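Long-range contact in L-threonine 3-dehydrogenase (Clostridioides difficile, PDB 7OL1), which probably catalyses the NAD-dependent oxidation of L-threonine at its 3-hydroxyl group: residues 192-200 with 205-213. Residues are numbered along the deposited sequence; the frame is centred on the assembly and turned at random.
Sequences GLISYVTPP and TDYAVDIYY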
loop_
_atom_site.group_PDB
_atom_site.type_symbol
_atom_site.label_atom_id
_atom_site.label_comp_id
_atom_site.label_asym_id
_atom_site.label_seq_id
_atom_site.Cartn_x
_atom_site.Cartn_y
_atom_site.Cartn_z
ATOM N N GLY A 192 15.288 13.738 -4.235
ATOM C CA GLY A 192 16.020 14.760 -3.471
ATOM C C GLY A 192 15.732 16.138 -4.028
ATOM O O GLY A 192 15.900 16.345 -5.238
ATOM N N LEU A 193 15.248 17.037 -3.180
ATOM C CA LEU A 193 15.098 18.457 -3.539
ATOM C C LEU A 193 16.207 19.257 -2.858
ATOM O O LEU A 193 16.609 18.908 -1.684
ATOM C CB LEU A 193 13.704 18.914 -3.118
ATOM C CG LEU A 193 12.562 18.184 -3.814
ATOM C CD1 LEU A 193 11.215 18.788 -3.451
ATOM C CD2 LEU A 193 12.753 18.208 -5.314
ATOM N N ILE A 194 16.700 20.244 -3.617
ATOM C CA ILE A 194 17.751 21.243 -3.262
ATOM C C ILE A 194 17.059 22.602 -3.222
ATOM O O ILE A 194 16.461 22.979 -4.279
ATOM C CB ILE A 194 18.889 21.269 -4.315
ATOM C CG1 ILE A 194 19.348 19.877 -4.743
ATOM C CG2 ILE A 194 20.071 22.096 -3.844
ATOM C CD1 ILE A 194 20.045 19.146 -3.650
ATOM N N SER A 195 17.130 23.303 -2.081
ATOM C CA SER A 195 16.671 24.716 -1.971
ATOM C C SER A 195 17.667 25.567 -1.179
ATOM O O SER A 195 18.527 25.013 -0.458
ATOM C CB SER A 195 15.283 24.829 -1.400
ATOM O OG SER A 195 15.317 24.935 0.014
ATOM N N TYR A 196 17.526 26.881 -1.340
ATOM C CA TYR A 196 18.351 27.910 -0.667
ATOM C C TYR A 196 17.587 28.554 0.492
ATOM O O TYR A 196 18.259 29.105 1.372
ATOM C CB TYR A 196 18.779 28.963 -1.676
ATOM C CG TYR A 196 17.703 29.507 -2.580
ATOM C CD1 TYR A 196 16.926 30.588 -2.197
ATOM C CD2 TYR A 196 17.530 29.010 -3.860
ATOM C CE1 TYR A 196 15.983 31.142 -3.049
ATOM C CE2 TYR A 196 16.585 29.544 -4.723
ATOM C CZ TYR A 196 15.812 30.622 -4.321
ATOM O OH TYR A 196 14.883 31.166 -5.166
ATOM N N VAL A 197 16.248 28.480 0.482
ATOM C CA VAL A 197 15.338 29.031 1.535
ATOM C C VAL A 197 15.408 28.163 2.795
ATOM O O VAL A 197 15.323 28.730 3.890
ATOM C CB VAL A 197 13.877 29.134 1.053
ATOM C CG1 VAL A 197 12.947 29.638 2.150
ATOM C CG2 VAL A 197 13.736 29.989 -0.201
ATOM N N THR A 198 15.492 26.840 2.654
ATOM C CA THR A 198 15.340 25.885 3.784
ATOM C C THR A 198 16.732 25.347 4.105
ATOM O O THR A 198 17.504 25.029 3.204
ATOM C CB THR A 198 14.268 24.821 3.499
ATOM O OG1 THR A 198 13.023 25.383 3.029
ATOM C CG2 THR A 198 14.035 23.958 4.723
ATOM N N PRO A 199 17.158 25.398 5.384
ATOM C CA PRO A 199 18.517 25.007 5.751
ATOM C C PRO A 199 18.696 23.494 5.806
ATOM O O PRO A 199 17.762 22.793 6.190
ATOM C CB PRO A 199 18.724 25.630 7.146
ATOM C CG PRO A 199 17.327 25.767 7.721
ATOM C CD PRO A 199 16.413 25.957 6.525
ATOM N N PRO A 200 19.904 22.991 5.439
ATOM C CA PRO A 200 20.274 21.582 5.566
ATOM C C PRO A 200 19.811 20.937 6.874
ATOM O O PRO A 200 20.242 21.412 7.889
ATOM C CB PRO A 200 21.809 21.626 5.600
ATOM C CG PRO A 200 22.172 22.831 4.753
ATOM C CD PRO A 200 21.007 23.792 4.879
ATOM N N THR A 205 19.090 12.969 1.623
ATOM C CA THR A 205 19.552 13.607 0.356
ATOM C C THR A 205 20.121 15.008 0.598
ATOM O O THR A 205 20.434 15.666 -0.402
ATOM C CB THR A 205 18.393 13.823 -0.632
ATOM O OG1 THR A 205 17.430 14.688 -0.030
ATOM C CG2 THR A 205 17.671 12.559 -1.046
ATOM N N ASP A 206 20.210 15.464 1.854
ATOM C CA ASP A 206 20.513 16.883 2.216
ATOM C C ASP A 206 22.015 17.173 2.037
ATOM O O ASP A 206 22.401 18.350 2.070
ATOM C CB ASP A 206 20.008 17.233 3.628
ATOM C CG ASP A 206 18.545 17.678 3.708
ATOM O OD1 ASP A 206 17.840 17.576 2.696
ATOM O OD2 ASP A 206 18.117 18.122 4.795
ATOM N N TYR A 207 22.837 16.154 1.798
ATOM C CA TYR A 207 24.256 16.332 1.406
ATOM C C TYR A 207 24.357 17.351 0.266
ATOM O O TYR A 207 25.288 18.154 0.280
ATOM C CB TYR A 207 24.904 15.000 1.025
ATOM C CG TYR A 207 25.034 14.727 -0.452
ATOM C CD1 TYR A 207 26.043 15.295 -1.213
ATOM C CD2 TYR A 207 24.174 13.847 -1.081
ATOM C CE1 TYR A 207 26.179 15.017 -2.565
ATOM C CE2 TYR A 207 24.296 13.557 -2.431
ATOM C CZ TYR A 207 25.299 14.141 -3.185
ATOM O OH TYR A 207 25.379 13.829 -4.523
ATOM N N ALA A 208 23.453 17.335 -0.706
ATOM C CA ALA A 208 23.589 18.208 -1.896
ATOM C C ALA A 208 23.198 19.650 -1.569
ATOM O O ALA A 208 23.445 20.488 -2.432
ATOM C CB ALA A 208 22.801 17.685 -3.065
ATOM N N VAL A 209 22.608 19.929 -0.403
ATOM C CA VAL A 209 22.335 21.328 0.050
ATOM C C VAL A 209 23.526 21.815 0.882
ATOM O O VAL A 209 24.167 22.789 0.441
ATOM C CB VAL A 209 21.013 21.455 0.822
ATOM C CG1 VAL A 209 20.728 22.905 1.185
ATOM C CG2 VAL A 209 19.850 20.879 0.026
ATOM N N ASP A 210 23.842 21.125 1.988
ATOM C CA ASP A 210 24.951 21.460 2.929
ATOM C C ASP A 210 26.274 21.680 2.174
ATOM O O ASP A 210 27.061 22.519 2.627
ATOM C CB ASP A 210 25.113 20.392 4.021
ATOM C CG ASP A 210 25.638 20.897 5.363
ATOM O OD1 ASP A 210 25.751 22.142 5.543
ATOM O OD2 ASP A 210 25.923 20.038 6.230
ATOM N N ILE A 211 26.523 20.973 1.072
ATOM C CA ILE A 211 27.778 21.112 0.272
ATOM C C ILE A 211 27.966 22.579 -0.130
ATOM O O ILE A 211 29.113 23.046 -0.102
ATOM C CB ILE A 211 27.784 20.188 -0.967
ATOM C CG1 ILE A 211 29.192 20.047 -1.551
ATOM C CG2 ILE A 211 26.784 20.662 -2.019
ATOM C CD1 ILE A 211 29.296 19.038 -2.668
ATOM N N TYR A 212 26.898 23.274 -0.520
ATOM C CA TYR A 212 26.969 24.680 -1.005
ATOM C C TYR A 212 27.253 25.618 0.178
ATOM O O TYR A 212 27.966 26.626 -0.016
ATOM C CB TYR A 212 25.684 25.087 -1.732
ATOM C CG TYR A 212 25.457 24.405 -3.055
ATOM C CD1 TYR A 212 26.169 24.771 -4.178
ATOM C CD2 TYR A 212 24.508 23.413 -3.195
ATOM C CE1 TYR A 212 25.959 24.162 -5.404
ATOM C CE2 TYR A 212 24.289 22.786 -4.411
ATOM C CZ TYR A 212 25.014 23.163 -5.525
ATOM O OH TYR A 212 24.792 22.555 -6.725
ATOM N N TYR A 213 26.702 25.302 1.358
ATOM C CA TYR A 213 26.927 26.047 2.625
ATOM C C TYR A 213 28.422 25.913 2.960
ATOM O O TYR A 213 29.122 26.938 2.949
ATOM C CB TYR A 213 25.964 25.595 3.739
ATOM C CG TYR A 213 24.556 26.156 3.665
ATOM C CD1 TYR A 213 23.748 25.889 2.574
ATOM C CD2 TYR A 213 24.012 26.943 4.672
ATOM C CE1 TYR A 213 22.454 26.374 2.481
ATOM C CE2 TYR A 213 22.718 27.445 4.594
ATOM C CZ TYR A 213 21.933 27.156 3.490
ATOM O OH TYR A 213 20.651 27.595 3.342
#
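Pro200 lies on the phenol ring of Tyr213 in a CH-pi contact: its CD sits 3.9 Å from the ring centroid, 16° off the normal and displaced toward the rim. The compact, rigid pyrrolidine ring suits this place, because while CD faces the tyrosine and meets Val209 CG1, Pro200 CG rests 3.6 Å from Asp210 CA, on the helix backbone. Tyr213 has CG anti to its carbonyl carbon (chi1 -79°), which swings the ring against Pro200 CD and puts Tyr213 OH 3.4 Å from Tyr196 O.

Packing continues inward through Val209, whose two branches divide the work. CG1, anti to the backbone N (chi1 -176°), reaches the turn and lies in van der Waals contact with the backbone carbonyl, 3.5 Å from Ser195 O; CG2 makes an apolar contact with the strand, 4.1 Å from Ile194 CG2. That same isoleucine methyl approaches the Tyr212 ring obliquely. At the other end Gly192, without a side chain, lets Thr205 CG2 come within 3.7 Å of its CA.

No clear hydrogen bond crosses between the segments; polar groups fix the turns beside them. Ser195 OG accepts from Thr198 N at 3.3 Å, an ST motif just after the strand, and Asp206 OD2 takes the N-H of Gly201 in the connecting loop. Strand 184-194 thus passes through a proline-bearing loop into helix 207-217, a strand-loop-helix connection by which the chain leaves the Rossmann-like sheet to pack against helices 269-277 and 321-334, in keeping with the extended short-chain dehydrogenase family.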